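Local atomic coordinates of ribosome-inactivating protein 3 (Zea mays, PDB entry 2PQG), a protein that belongs to the plant ribosome-inactivating protein family and adopts its mixed alpha-beta fold, a largely antiparallel sheet packed against helices. Residues D25-C30 and F37-P42; L72-F77 and W85-D90; T129-D134 and K174-K179; G187-T192 and Q218-I223. All coordinates share one frame; numbering follows the deposited sequence.

Contact 1. Residues D25-C30 and F37-P42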
loop_
_atom_site.group_PDB
_atom_site.type_symbol
_atom_site.label_atom_id
_atom_site.label_comp_id
_atom_site.label_asym_id
_atom_site.label_seq_id
_atom_site.Cartn_x
_atom_site.Cartn_y
_atom_site.Cartn_z
ATOM N N ASP A 25 -10.043 11.404 -8.044
ATOM C CA ASP A 25 -11.247 10.589 -8.092
ATOM C C ASP A 25 -11.674 10.171 -6.687
ATOM O O ASP A 25 -12.860 9.970 -6.424
ATOM C CB ASP A 25 -11.003 9.358 -8.962
ATOM C CG ASP A 25 -10.630 9.722 -10.395
ATOM O OD1 ASP A 25 -10.157 8.833 -11.139
ATOM O OD2 ASP A 25 -10.814 10.900 -10.780
ATOM N N VAL A 26 -10.700 10.046 -5.791
ATOM C CA VAL A 26 -10.939 9.656 -4.400
ATOM C C VAL A 26 -11.502 10.831 -3.606
ATOM O O VAL A 26 -12.393 10.670 -2.774
ATOM C CB VAL A 26 -9.625 9.179 -3.721
ATOM C CG1 VAL A 26 -9.841 8.978 -2.223
ATOM C CG2 VAL A 26 -9.148 7.887 -4.367
ATOM N N ILE A 27 -10.961 12.013 -3.866
ATOM C CA ILE A 27 -11.402 13.230 -3.200
ATOM C C ILE A 27 -12.860 13.507 -3.583
ATOM O O ILE A 27 -13.573 14.210 -2.866
ATOM C CB ILE A 27 -10.480 14.411 -3.581
ATOM C CG1 ILE A 27 -9.114 14.202 -2.932
ATOM C CG2 ILE A 27 -11.070 15.729 -3.120
ATOM C CD1 ILE A 27 -8.072 15.213 -3.350
ATOM N N LYS A 28 -13.305 12.941 -4.703
ATOM C CA LYS A 28 -14.691 13.120 -5.107
ATOM C C LYS A 28 -15.565 12.513 -4.027
ATOM O O LYS A 28 -16.669 12.985 -3.786
ATOM C CB LYS A 28 -14.979 12.434 -6.442
ATOM C CG LYS A 28 -14.786 13.337 -7.649
ATOM C CD LYS A 28 -14.929 12.562 -8.949
ATOM C CE LYS A 28 -14.341 13.346 -10.103
ATOM N NZ LYS A 28 -13.602 12.453 -11.038
ATOM N N HIS A 29 -15.064 11.475 -3.366
ATOM C CA HIS A 29 -15.830 10.826 -2.313
ATOM C C HIS A 29 -15.410 11.247 -0.898
ATOM O O HIS A 29 -15.751 10.575 0.078
ATOM C CB HIS A 29 -15.727 9.313 -2.465
ATOM C CG HIS A 29 -16.173 8.810 -3.804
ATOM N ND1 HIS A 29 -17.478 8.439 -4.070
ATOM C CD2 HIS A 29 -15.492 8.627 -4.959
ATOM C CE1 HIS A 29 -17.577 8.048 -5.326
ATOM N NE2 HIS A 29 -16.385 8.152 -5.891
ATOM N N CYS A 30 -14.681 12.357 -0.782
ATOM C CA CYS A 30 -14.246 12.844 0.527
ATOM C C CYS A 30 -15.051 14.068 1.001
ATOM O O CYS A 30 -15.874 14.612 0.263
ATOM C CB CYS A 30 -12.752 13.184 0.495
ATOM S SG CYS A 30 -11.660 11.743 0.320
ATOM N N PHE A 37 -6.772 20.898 6.420
ATOM C CA PHE A 37 -6.355 21.131 5.042
ATOM C C PHE A 37 -6.652 19.941 4.128
ATOM O O PHE A 37 -7.226 20.112 3.058
ATOM C CB PHE A 37 -4.856 21.445 4.987
ATOM C CG PHE A 37 -4.480 22.763 5.611
ATOM C CD1 PHE A 37 -3.211 22.941 6.165
ATOM C CD2 PHE A 37 -5.378 23.832 5.630
ATOM C CE1 PHE A 37 -2.838 24.164 6.733
ATOM C CE2 PHE A 37 -5.018 25.061 6.194
ATOM C CZ PHE A 37 -3.743 25.226 6.746
ATOM N N GLN A 38 -6.270 18.738 4.549
ATOM C CA GLN A 38 -6.491 17.544 3.740
ATOM C C GLN A 38 -7.927 17.052 3.719
ATOM O O GLN A 38 -8.666 17.216 4.685
ATOM C CB GLN A 38 -5.634 16.377 4.238
ATOM C CG GLN A 38 -4.158 16.659 4.365
ATOM C CD GLN A 38 -3.787 17.220 5.720
ATOM O OE1 GLN A 38 -4.655 17.596 6.512
ATOM N NE2 GLN A 38 -2.489 17.288 5.992
ATOM N N PRO A 39 -8.344 16.450 2.596
ATOM C CA PRO A 39 -9.699 15.919 2.475
ATOM C C PRO A 39 -9.831 14.763 3.462
ATOM O O PRO A 39 -8.861 14.046 3.713
ATOM C CB PRO A 39 -9.747 15.436 1.031
ATOM C CG PRO A 39 -8.911 16.431 0.335
ATOM C CD PRO A 39 -7.725 16.586 1.265
ATOM N N VAL A 40 -11.029 14.585 4.007
ATOM C CA VAL A 40 -11.297 13.520 4.967
ATOM C C VAL A 40 -11.975 12.355 4.250
ATOM O O VAL A 40 -13.043 12.524 3.650
ATOM C CB VAL A 40 -12.219 14.022 6.089
ATOM C CG1 VAL A 40 -12.319 12.979 7.189
ATOM C CG2 VAL A 40 -11.691 15.329 6.635
ATOM N N LEU A 41 -11.352 11.178 4.318
ATOM C CA LEU A 41 -11.879 9.985 3.666
ATOM C C LEU A 41 -13.207 9.538 4.265
ATOM O O LEU A 41 -13.570 9.951 5.366
ATOM C CB LEU A 41 -10.864 8.847 3.769
ATOM C CG LEU A 41 -9.542 9.098 3.049
ATOM C CD1 LEU A 41 -8.566 7.990 3.392
ATOM C CD2 LEU A 41 -9.764 9.168 1.557
ATOM N N PRO A 42 -13.960 8.693 3.536
ATOM C CA PRO A 42 -15.250 8.209 4.038
ATOM C C PRO A 42 -15.062 7.480 5.367
ATOM O O PRO A 42 -14.035 6.842 5.586
ATOM C CB PRO A 42 -15.711 7.261 2.934
ATOM C CG PRO A 42 -15.064 7.829 1.698
ATOM C CD PRO A 42 -13.693 8.176 2.180
#

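Contact 2. Residues L72-F77 and W85-D90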
loop_
_atom_site.group_PDB
_atom_site.type_symbol
_atom_site.label_atom_id
_atom_site.label_comp_id
_atom_site.label_asym_id
_atom_site.label_seq_id
_atom_site.Cartn_x
_atom_site.Cartn_y
_atom_site.Cartn_z
ATOM N N LEU A 72 -7.992 3.636 2.540
ATOM C CA LEU A 72 -7.069 3.557 1.408
ATOM C C LEU A 72 -6.058 2.425 1.532
ATOM O O LEU A 72 -4.889 2.581 1.177
ATOM C CB LEU A 72 -6.322 4.887 1.202
ATOM C CG LEU A 72 -7.058 6.032 0.490
ATOM C CD1 LEU A 72 -6.073 7.140 0.139
ATOM C CD2 LEU A 72 -7.720 5.516 -0.781
ATOM N N TYR A 73 -6.501 1.274 2.023
ATOM C CA TYR A 73 -5.579 0.164 2.163
ATOM C C TYR A 73 -5.974 -1.040 1.338
ATOM O O TYR A 73 -7.153 -1.321 1.149
ATOM C CB TYR A 73 -5.451 -0.248 3.622
ATOM C CG TYR A 73 -4.074 -0.769 3.962
ATOM C CD1 TYR A 73 -2.989 0.099 4.054
ATOM C CD2 TYR A 73 -3.855 -2.128 4.188
ATOM C CE1 TYR A 73 -1.716 -0.372 4.366
ATOM C CE2 TYR A 73 -2.585 -2.611 4.499
ATOM C CZ TYR A 73 -1.521 -1.727 4.590
ATOM O OH TYR A 73 -0.271 -2.197 4.925
ATOM N N LEU A 74 -4.961 -1.756 0.867
ATOM C CA LEU A 74 -5.141 -2.947 0.038
ATOM C C LEU A 74 -5.775 -4.121 0.780
ATOM O O LEU A 74 -5.362 -4.454 1.890
ATOM C CB LEU A 74 -3.779 -3.373 -0.512
ATOM C CG LEU A 74 -3.678 -4.562 -1.454
ATOM C CD1 LEU A 74 -4.363 -4.245 -2.762
ATOM C CD2 LEU A 74 -2.217 -4.863 -1.696
ATOM N N VAL A 75 -6.774 -4.750 0.170
ATOM C CA VAL A 75 -7.428 -5.896 0.795
ATOM C C VAL A 75 -7.028 -7.162 0.051
ATOM O O VAL A 75 -6.842 -8.219 0.655
ATOM C CB VAL A 75 -8.962 -5.777 0.759
ATOM C CG1 VAL A 75 -9.591 -6.937 1.513
ATOM C CG2 VAL A 75 -9.394 -4.455 1.364
ATOM N N GLY A 76 -6.893 -7.048 -1.267
ATOM C CA GLY A 76 -6.515 -8.193 -2.074
ATOM C C GLY A 76 -6.233 -7.792 -3.505
ATOM O O GLY A 76 -6.309 -6.613 -3.851
ATOM N N PHE A 77 -5.917 -8.774 -4.341
ATOM C CA PHE A 77 -5.628 -8.518 -5.747
ATOM C C PHE A 77 -6.143 -9.653 -6.639
ATOM O O PHE A 77 -6.255 -10.804 -6.203
ATOM C CB PHE A 77 -4.120 -8.321 -5.943
ATOM C CG PHE A 77 -3.305 -9.578 -5.760
ATOM C CD1 PHE A 77 -2.965 -10.368 -6.853
ATOM C CD2 PHE A 77 -2.851 -9.955 -4.501
ATOM C CE1 PHE A 77 -2.188 -11.514 -6.695
ATOM C CE2 PHE A 77 -2.073 -11.104 -4.335
ATOM C CZ PHE A 77 -1.739 -11.880 -5.437
ATOM N N TRP A 85 -7.025 -12.907 -4.488
ATOM C CA TRP A 85 -6.200 -13.271 -3.351
ATOM C C TRP A 85 -6.372 -12.212 -2.290
ATOM O O TRP A 85 -6.035 -11.049 -2.506
ATOM C CB TRP A 85 -4.747 -13.342 -3.775
ATOM C CG TRP A 85 -4.468 -14.483 -4.662
ATOM C CD1 TRP A 85 -4.446 -14.494 -6.038
ATOM C CD2 TRP A 85 -4.187 -15.811 -4.243
ATOM N NE1 TRP A 85 -4.150 -15.758 -6.495
ATOM C CE2 TRP A 85 -3.967 -16.583 -5.414
ATOM C CE3 TRP A 85 -4.053 -16.422 -2.990
ATOM C CZ2 TRP A 85 -3.674 -17.951 -5.361
ATOM C CZ3 TRP A 85 -3.760 -17.784 -2.941
ATOM C CH2 TRP A 85 -3.552 -18.527 -4.121
ATOM N N GLU A 86 -6.882 -12.623 -1.135
ATOM C CA GLU A 86 -7.142 -11.690 -0.046
ATOM C C GLU A 86 -6.271 -11.824 1.201
ATOM O O GLU A 86 -5.896 -12.924 1.616
ATOM C CB GLU A 86 -8.607 -11.813 0.354
ATOM C CG GLU A 86 -9.125 -10.659 1.172
ATOM C CD GLU A 86 -10.566 -10.857 1.583
ATOM O OE1 GLU A 86 -11.252 -11.691 0.950
ATOM O OE2 GLU A 86 -11.015 -10.173 2.528
ATOM N N PHE A 87 -5.959 -10.679 1.797
ATOM C CA PHE A 87 -5.157 -10.630 3.016
ATOM C C PHE A 87 -5.934 -11.313 4.134
ATOM O O PHE A 87 -7.075 -10.943 4.423
ATOM C CB PHE A 87 -4.871 -9.176 3.401
ATOM C CG PHE A 87 -3.664 -8.591 2.729
ATOM C CD1 PHE A 87 -3.737 -7.350 2.112
ATOM C CD2 PHE A 87 -2.446 -9.260 2.749
ATOM C CE1 PHE A 87 -2.617 -6.775 1.532
ATOM C CE2 PHE A 87 -1.322 -8.695 2.174
ATOM C CZ PHE A 87 -1.407 -7.449 1.560
ATOM N N GLY A 88 -5.317 -12.309 4.756
ATOM C CA GLY A 88 -5.977 -13.028 5.824
ATOM C C GLY A 88 -5.560 -14.481 5.822
ATOM O O GLY A 88 -4.639 -14.862 5.101
ATOM N N LYS A 89 -6.237 -15.293 6.630
ATOM C CA LYS A 89 -5.940 -16.723 6.741
ATOM C C LYS A 89 -7.240 -17.470 7.053
ATOM O O LYS A 89 -8.220 -16.848 7.478
ATOM C CB LYS A 89 -4.908 -16.958 7.861
ATOM C CG LYS A 89 -5.380 -16.529 9.254
ATOM C CD LYS A 89 -4.256 -16.535 10.294
ATOM C CE LYS A 89 -4.810 -16.448 11.729
ATOM N NZ LYS A 89 -5.715 -15.281 11.977
ATOM N N ASP A 90 -7.254 -18.788 6.835
ATOM C CA ASP A 90 -8.449 -19.594 7.111
ATOM C C ASP A 90 -8.996 -19.221 8.484
ATOM O O ASP A 90 -8.237 -19.082 9.439
ATOM C CB ASP A 90 -8.125 -21.091 7.111
ATOM C CG ASP A 90 -7.651 -21.594 5.762
ATOM O OD1 ASP A 90 -7.434 -22.821 5.634
ATOM O OD2 ASP A 90 -7.492 -20.772 4.834
#

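Contact 3. Residues T129-D134 and K174-K179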
loop_
_atom_site.group_PDB
_atom_site.type_symbol
_atom_site.label_atom_id
_atom_site.label_comp_id
_atom_site.label_asym_id
_atom_site.label_seq_id
_atom_site.Cartn_x
_atom_site.Cartn_y
_atom_site.Cartn_z
ATOM N N THR A 129 7.071 -3.025 -12.090
ATOM C CA THR A 129 6.890 -3.891 -13.258
ATOM C C THR A 129 7.083 -5.364 -12.865
ATOM O O THR A 129 6.265 -6.213 -13.211
ATOM C CB THR A 129 7.890 -3.527 -14.392
ATOM O OG1 THR A 129 7.630 -2.192 -14.839
ATOM C CG2 THR A 129 7.747 -4.487 -15.579
ATOM N N ARG A 130 8.154 -5.653 -12.127
ATOM C CA ARG A 130 8.444 -7.011 -11.689
ATOM C C ARG A 130 7.429 -7.543 -10.674
ATOM O O ARG A 130 7.096 -8.732 -10.673
ATOM C CB ARG A 130 9.856 -7.085 -11.100
ATOM C CG ARG A 130 10.959 -6.867 -12.115
ATOM C CD ARG A 130 12.292 -7.380 -11.607
ATOM N NE ARG A 130 12.861 -6.533 -10.564
ATOM C CZ ARG A 130 13.409 -5.341 -10.783
ATOM N NH1 ARG A 130 13.464 -4.852 -12.015
ATOM N NH2 ARG A 130 13.910 -4.641 -9.771
ATOM N N ALA A 131 6.944 -6.662 -9.807
ATOM C CA ALA A 131 5.958 -7.042 -8.803
ATOM C C ALA A 131 4.654 -7.486 -9.457
ATOM O O ALA A 131 4.079 -8.510 -9.082
ATOM C CB ALA A 131 5.701 -5.877 -7.865
ATOM N N VAL A 132 4.185 -6.714 -10.435
ATOM C CA VAL A 132 2.954 -7.053 -11.135
ATOM C C VAL A 132 3.136 -8.340 -11.940
ATOM O O VAL A 132 2.311 -9.252 -11.860
ATOM C CB VAL A 132 2.503 -5.908 -12.083
ATOM C CG1 VAL A 132 1.318 -6.361 -12.940
ATOM C CG2 VAL A 132 2.106 -4.686 -11.266
ATOM N N ASN A 133 4.224 -8.429 -12.697
ATOM C CA ASN A 133 4.465 -9.617 -13.500
ATOM C C ASN A 133 4.567 -10.857 -12.629
ATOM O O ASN A 133 4.117 -11.935 -13.015
ATOM C CB ASN A 133 5.728 -9.429 -14.347
ATOM C CG ASN A 133 5.509 -8.467 -15.506
ATOM O OD1 ASN A 133 6.460 -7.902 -16.049
ATOM N ND2 ASN A 133 4.246 -8.282 -15.896
ATOM N N ASP A 134 5.140 -10.688 -11.444
ATOM C CA ASP A 134 5.308 -11.780 -10.493
ATOM C C ASP A 134 3.960 -12.196 -9.908
ATOM O O ASP A 134 3.595 -13.372 -9.949
ATOM C CB ASP A 134 6.228 -11.336 -9.355
ATOM C CG ASP A 134 6.900 -12.498 -8.653
ATOM O OD1 ASP A 134 6.230 -13.513 -8.378
ATOM O OD2 ASP A 134 8.109 -12.387 -8.366
ATOM N N LYS A 174 5.107 -11.771 -0.439
ATOM C CA LYS A 174 5.078 -10.727 0.581
ATOM C C LYS A 174 5.926 -9.539 0.156
ATOM O O LYS A 174 5.597 -8.390 0.439
ATOM C CB LYS A 174 5.619 -11.243 1.914
ATOM C CG LYS A 174 4.763 -12.277 2.577
ATOM C CD LYS A 174 5.272 -12.528 3.974
ATOM C CE LYS A 174 4.731 -13.817 4.522
ATOM N NZ LYS A 174 5.597 -14.283 5.632
ATOM N N SER A 175 7.026 -9.834 -0.522
ATOM C CA SER A 175 7.958 -8.817 -0.975
ATOM C C SER A 175 7.372 -7.933 -2.064
ATOM O O SER A 175 7.474 -6.712 -1.993
ATOM C CB SER A 175 9.234 -9.489 -1.471
ATOM O OG SER A 175 10.119 -8.541 -2.023
ATOM N N LYS A 176 6.763 -8.557 -3.067
ATOM C CA LYS A 176 6.154 -7.830 -4.175
ATOM C C LYS A 176 4.929 -7.044 -3.695
ATOM O O LYS A 176 4.670 -5.921 -4.150
ATOM C CB LYS A 176 5.766 -8.814 -5.274
ATOM C CG LYS A 176 6.979 -9.548 -5.869
ATOM C CD LYS A 176 7.934 -8.540 -6.502
ATOM C CE LYS A 176 9.154 -9.178 -7.148
ATOM N NZ LYS A 176 10.218 -9.444 -6.154
ATOM N N LEU A 177 4.187 -7.626 -2.758
ATOM C CA LEU A 177 3.005 -6.966 -2.231
ATOM C C LEU A 177 3.309 -5.714 -1.423
ATOM O O LEU A 177 2.612 -4.712 -1.562
ATOM C CB LEU A 177 2.175 -7.941 -1.391
ATOM C CG LEU A 177 1.252 -8.852 -2.214
ATOM C CD1 LEU A 177 0.490 -9.798 -1.309
ATOM C CD2 LEU A 177 0.282 -7.989 -3.021
ATOM N N VAL A 178 4.352 -5.751 -0.597
ATOM C CA VAL A 178 4.687 -4.582 0.214
ATOM C C VAL A 178 5.334 -3.456 -0.601
ATOM O O VAL A 178 5.535 -2.358 -0.095
ATOM C CB VAL A 178 5.604 -4.963 1.409
ATOM C CG1 VAL A 178 7.021 -5.196 0.925
ATOM C CG2 VAL A 178 5.529 -3.886 2.489
ATOM N N LYS A 179 5.660 -3.722 -1.858
ATOM C CA LYS A 179 6.241 -2.686 -2.700
ATOM C C LYS A 179 5.084 -1.874 -3.278
ATOM O O LYS A 179 5.185 -0.649 -3.444
ATOM C CB LYS A 179 7.053 -3.300 -3.839
ATOM C CG LYS A 179 8.326 -3.988 -3.403
ATOM C CD LYS A 179 9.055 -4.573 -4.595
ATOM C CE LYS A 179 10.406 -5.127 -4.190
ATOM N NZ LYS A 179 11.204 -4.102 -3.472
#

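Contact 4. Residues G187-T192 and Q218-I223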
loop_
_atom_site.group_PDB
_atom_site.type_symbol
_atom_site.label_atom_id
_atom_site.label_comp_id
_atom_site.label_asym_id
_atom_site.label_seq_id
_atom_site.Cartn_x
_atom_site.Cartn_y
_atom_site.Cartn_z
ATOM N N GLY A 187 1.275 5.824 -1.174
ATOM C CA GLY A 187 1.585 6.907 -2.084
ATOM C C GLY A 187 0.381 7.838 -2.131
ATOM O O GLY A 187 0.527 9.060 -2.240
ATOM N N LEU A 188 -0.815 7.257 -2.036
ATOM C CA LEU A 188 -2.056 8.026 -2.069
ATOM C C LEU A 188 -2.291 8.774 -0.744
ATOM O O LEU A 188 -2.702 9.936 -0.740
ATOM C CB LEU A 188 -3.242 7.098 -2.371
ATOM C CG LEU A 188 -3.329 6.400 -3.737
ATOM C CD1 LEU A 188 -4.427 5.350 -3.703
ATOM C CD2 LEU A 188 -3.598 7.407 -4.843
ATOM N N ARG A 189 -2.024 8.104 0.373
ATOM C CA ARG A 189 -2.193 8.705 1.692
ATOM C C ARG A 189 -1.211 9.844 1.976
ATOM O O ARG A 189 -1.600 10.912 2.447
ATOM C CB ARG A 189 -1.988 7.661 2.788
ATOM C CG ARG A 189 -3.086 6.656 2.992
ATOM C CD ARG A 189 -2.587 5.621 3.982
ATOM N NE ARG A 189 -3.601 4.633 4.311
ATOM C CZ ARG A 189 -3.424 3.662 5.197
ATOM N NH1 ARG A 189 -2.269 3.551 5.835
ATOM N NH2 ARG A 189 -4.408 2.814 5.462
ATOM N N PHE A 190 0.067 9.597 1.711
ATOM C CA PHE A 190 1.106 10.577 1.992
ATOM C C PHE A 190 1.717 11.233 0.773
ATOM O O PHE A 190 2.204 10.538 -0.121
ATOM C CB PHE A 190 2.252 9.924 2.773
ATOM C CG PHE A 190 1.838 9.297 4.062
ATOM C CD1 PHE A 190 1.224 8.049 4.083
ATOM C CD2 PHE A 190 2.059 9.956 5.264
ATOM C CE1 PHE A 190 0.843 7.461 5.292
ATOM C CE2 PHE A 190 1.683 9.377 6.471
ATOM C CZ PHE A 190 1.071 8.129 6.488
ATOM N N ASN A 191 1.711 12.565 0.736
ATOM C CA ASN A 191 2.340 13.261 -0.374
ATOM C C ASN A 191 3.851 13.282 -0.118
ATOM O O ASN A 191 4.636 13.689 -0.974
ATOM C CB ASN A 191 1.786 14.684 -0.553
ATOM C CG ASN A 191 1.560 15.405 0.757
ATOM O OD1 ASN A 191 1.586 16.634 0.811
ATOM N ND2 ASN A 191 1.316 14.652 1.813
ATOM N N THR A 192 4.262 12.828 1.064
ATOM C CA THR A 192 5.684 12.762 1.371
ATOM C C THR A 192 6.235 11.522 0.644
ATOM O O THR A 192 7.384 11.497 0.208
ATOM C CB THR A 192 5.936 12.668 2.911
ATOM O OG1 THR A 192 7.345 12.558 3.167
ATOM C CG2 THR A 192 5.198 11.478 3.516
ATOM N N GLN A 218 3.828 4.750 9.138
ATOM C CA GLN A 218 3.240 3.759 10.019
ATOM C C GLN A 218 2.338 4.372 11.071
ATOM O O GLN A 218 1.682 3.647 11.809
ATOM C CB GLN A 218 4.332 2.940 10.701
ATOM C CG GLN A 218 5.051 1.981 9.768
ATOM C CD GLN A 218 5.932 1.003 10.513
ATOM O OE1 GLN A 218 7.102 1.274 10.775
ATOM N NE2 GLN A 218 5.362 -0.137 10.876
ATOM N N LYS A 219 2.299 5.699 11.144
ATOM C CA LYS A 219 1.458 6.373 12.130
ATOM C C LYS A 219 0.350 7.187 11.476
ATOM O O LYS A 219 -0.144 8.161 12.047
ATOM C CB LYS A 219 2.311 7.277 13.031
ATOM C CG LYS A 219 3.128 6.532 14.071
ATOM C CD LYS A 219 2.223 5.784 15.022
ATOM C CE LYS A 219 3.013 5.085 16.117
ATOM N NZ LYS A 219 3.818 3.937 15.625
ATOM N N TRP A 220 -0.045 6.773 10.276
ATOM C CA TRP A 220 -1.092 7.455 9.529
ATOM C C TRP A 220 -2.326 7.765 10.360
ATOM O O TRP A 220 -2.910 8.841 10.223
ATOM C CB TRP A 220 -1.523 6.606 8.338
ATOM C CG TRP A 220 -2.529 7.285 7.458
ATOM C CD1 TRP A 220 -2.344 8.440 6.755
ATOM C CD2 TRP A 220 -3.870 6.848 7.175
ATOM N NE1 TRP A 220 -3.477 8.743 6.039
ATOM C CE2 TRP A 220 -4.418 7.784 6.264
ATOM C CE3 TRP A 220 -4.634 5.747 7.565
ATOM C CZ2 TRP A 220 -5.734 7.665 5.777
ATOM C CZ3 TRP A 220 -5.944 5.634 7.070
ATOM C CH2 TRP A 220 -6.468 6.583 6.172
ATOM N N ASP A 221 -2.731 6.809 11.195
ATOM C CA ASP A 221 -3.913 6.964 12.044
ATOM C C ASP A 221 -3.696 8.037 13.062
ATOM O O ASP A 221 -4.593 8.819 13.375
ATOM C CB ASP A 221 -4.224 5.683 12.813
ATOM C CG ASP A 221 -4.774 4.595 11.933
ATOM O OD1 ASP A 221 -5.234 3.570 12.479
ATOM O OD2 ASP A 221 -4.741 4.760 10.695
ATOM N N ARG A 222 -2.490 8.045 13.596
ATOM C CA ARG A 222 -2.153 9.002 14.609
ATOM C C ARG A 222 -2.070 10.407 14.070
ATOM O O ARG A 222 -2.587 11.332 14.695
ATOM C CB ARG A 222 -0.852 8.622 15.281
ATOM C CG ARG A 222 -0.706 9.324 16.587
ATOM C CD ARG A 222 0.149 8.529 17.508
ATOM N NE ARG A 222 1.556 8.875 17.370
ATOM C CZ ARG A 222 2.541 8.104 17.806
ATOM N NH1 ARG A 222 2.247 6.948 18.394
ATOM N NH2 ARG A 222 3.807 8.491 17.671
ATOM N N ILE A 223 -1.426 10.593 12.922
ATOM C CA ILE A 223 -1.364 11.946 12.403
ATOM C C ILE A 223 -2.724 12.361 11.838
ATOM O O ILE A 223 -2.982 13.544 11.633
ATOM C CB ILE A 223 -0.185 12.163 11.393
ATOM C CG1 ILE A 223 -0.671 12.948 10.183
ATOM C CG2 ILE A 223 0.502 10.865 11.058
ATOM C CD1 ILE A 223 0.136 14.191 9.955
#

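Contact 1. Residues D25-C30 and F37-P42
Cys30 meets 37-42 with both its beta carbon and its sulfur. Its CB lies 3.2 Å from Val40 O and 3.8 Å from Pro39 CB, a carbon-to-oxygen approach beside a purely apolar one. The sulfur stands beside the backbone N of Cys30 (chi1 -68°), and this puts SG 3.4 Å from Leu41 CD2. The same methyl of Leu41 is reached from another direction by Val26, whose CG1 is 3.8 Å away. The CB of Leu41 points away from the helix segment; only the far end of the side chain turns back to touch it. Further out, the Pro39 ring presents CG to Ile27, 4.0 Å from Ile27 CG1. At the other end Pro42 CG sits 3.3 Å from His29 O. The contact thus packs the C-terminal end of helix 15-27 on the loop leading to strand 51-57. Near that helix end a type I turn from Ile27 to Cys30, with Cys30 N bonded to Ile27 O, brings the side chains of Ile27 and Cys30 and the carbonyl O of His29 to the loop. The loop itself is pinned by other parts of the chain, with Pro39 and Leu41 bonded through their backbones to Val259 and Val40 to Thr31. Since the two segments share no hydrogen bond, their cohesion comes from shape and van der Waals contact, and polar ties to other residues probably help to fix where the loop runs.

Contact 2. Residues L72-F77 and W85-D90
Val75 O is approached by two groups of segment 85-90. Phe87 N donates to it over 2.9 Å in an almost linear bond, N-H...O angle 179°, while Glu86 CA makes a CA-H...O contact with the same oxygen at 3.6 Å, secondary to the N-H bond. Two further backbone bonds form a reciprocal pair between Phe77 and Trp85: Trp85 N reaches Phe77 O at 2.8 Å, and Phe77 N reaches Trp85 O by a more bent path. This alternation, with Gly76 and Glu86 as a non-hydrogen-bonded antiparallel pair between the bonded residues, identifies a beta hairpin of strands 74-78 and 84-86 within the six-stranded mixed sheet; strands 62-68 and 101-102 flank it. On the face carrying Phe77 and Trp85, the two side chains lie side by side. Phe77 CG stands between its own backbone N and carbonyl carbon (chi1 70°), which turns the ring beneath Trp85 CB, 3.9 Å from the ring centroid. The indole is slid aside, its five-membered ring plane 22° from that of Phe77, so the rings scarcely overlap. Phe87 instead turns the edge of its ring to Leu74 O, and its CE1 packs 3.8 Å from Leu74 CD2 with the side chains crossing at about a right angle. Across on the Glu86 side, the extended glutamate runs alongside Val75, and its carboxylate accepts bonds from the backbone N of Leu95 and Leu96.

Contact 3. Residues T129-D134 and K174-K179
Lys176 carries CG beside its backbone N and bends at chi2 (-61°), which lays CD and CE along Ala131 and Asp134; a further bend at chi4 only turns NZ. The CD carbon comes 3.4 Å from Ala131 CA, with Ala131 CB only slightly farther from it. Asp134 crosses the lysine at about a right angle, its OD2 3.6 Å from Lys176 CE. The charged ends stay short of a salt bridge, with Asp134 OD2 and Lys176 NZ 4.2 Å apart. The contact is a packed crossing of helices 125-135 and 171-189: the axes of the two short segments approach to 9.1 Å and run at 127° to one another. The small Ala131 sits at the nearest point, opposite Lys176, with their CA atoms 4.7 Å apart. Leu135, next along helix 125-135, touches both Lys176 and Leu177. Asp172 adds a second carboxylate close to that of Asp134 and makes a long, weak ion pair with Lys176 NZ; the lysine's positive charge, near both acids, would probably ease their repulsion.

Contact 4. Residues G187-T192 and Q218-I223
The guanidinium of Arg189 lies flat over one face of the Trp220 indole, the planes only 5° apart and Arg189 CZ 3.4 Å from Trp220 CE3. Trp220 meets Phe190 differently: an edge of the indole is turned to the phenyl face in an offset edge-to-face pair with planes at 61°, and the closest approach is 3.4 Å, from Phe190 CZ to Trp220 CD1. Arg189 runs out extended from CG to NE (chi2 172°), which drapes its CD 3.6 Å from the centroid of the five-membered ring before the guanidinium covers the six-membered one. The stack joins the end of helix 171-189 to the start of helix 220-232. Arg189 follows Glu186 in a Glu-x-x-Arg-Phe sequence, as in relatives where this arginine and the tryptophan line the active-site cleft, so a similar setting is probable here. Arg189 NH2 is bonded to Asn71 O and Trp220 NE1 to Leu258 O; cation-pi stacking and these bonds together restrict both planes from turning.

In the fold
Leu41 links contacts 1, 2 and 4 through one methyl: its CD1 is 3.8 Å from Leu72 CG in contact 2 and 3.7 Å from Trp220 CZ2 in contact 4. Tyr73 brings contact 2 against contact 4, with Tyr73 CD1 3.4 Å from Arg189 NH2, probably in the cleft, as in family relatives. Leu177 lies against Leu74, Phe77 and Phe87 of the hairpin segments, joining contacts 2 and 3 whose centres lie about 14 Å apart. Contacts 3 and 4 share helix 171-189 but do not touch, their nearest atoms being about 8 Å apart. Contact 1 is farthest from contact 3, at about 27 Å between centres.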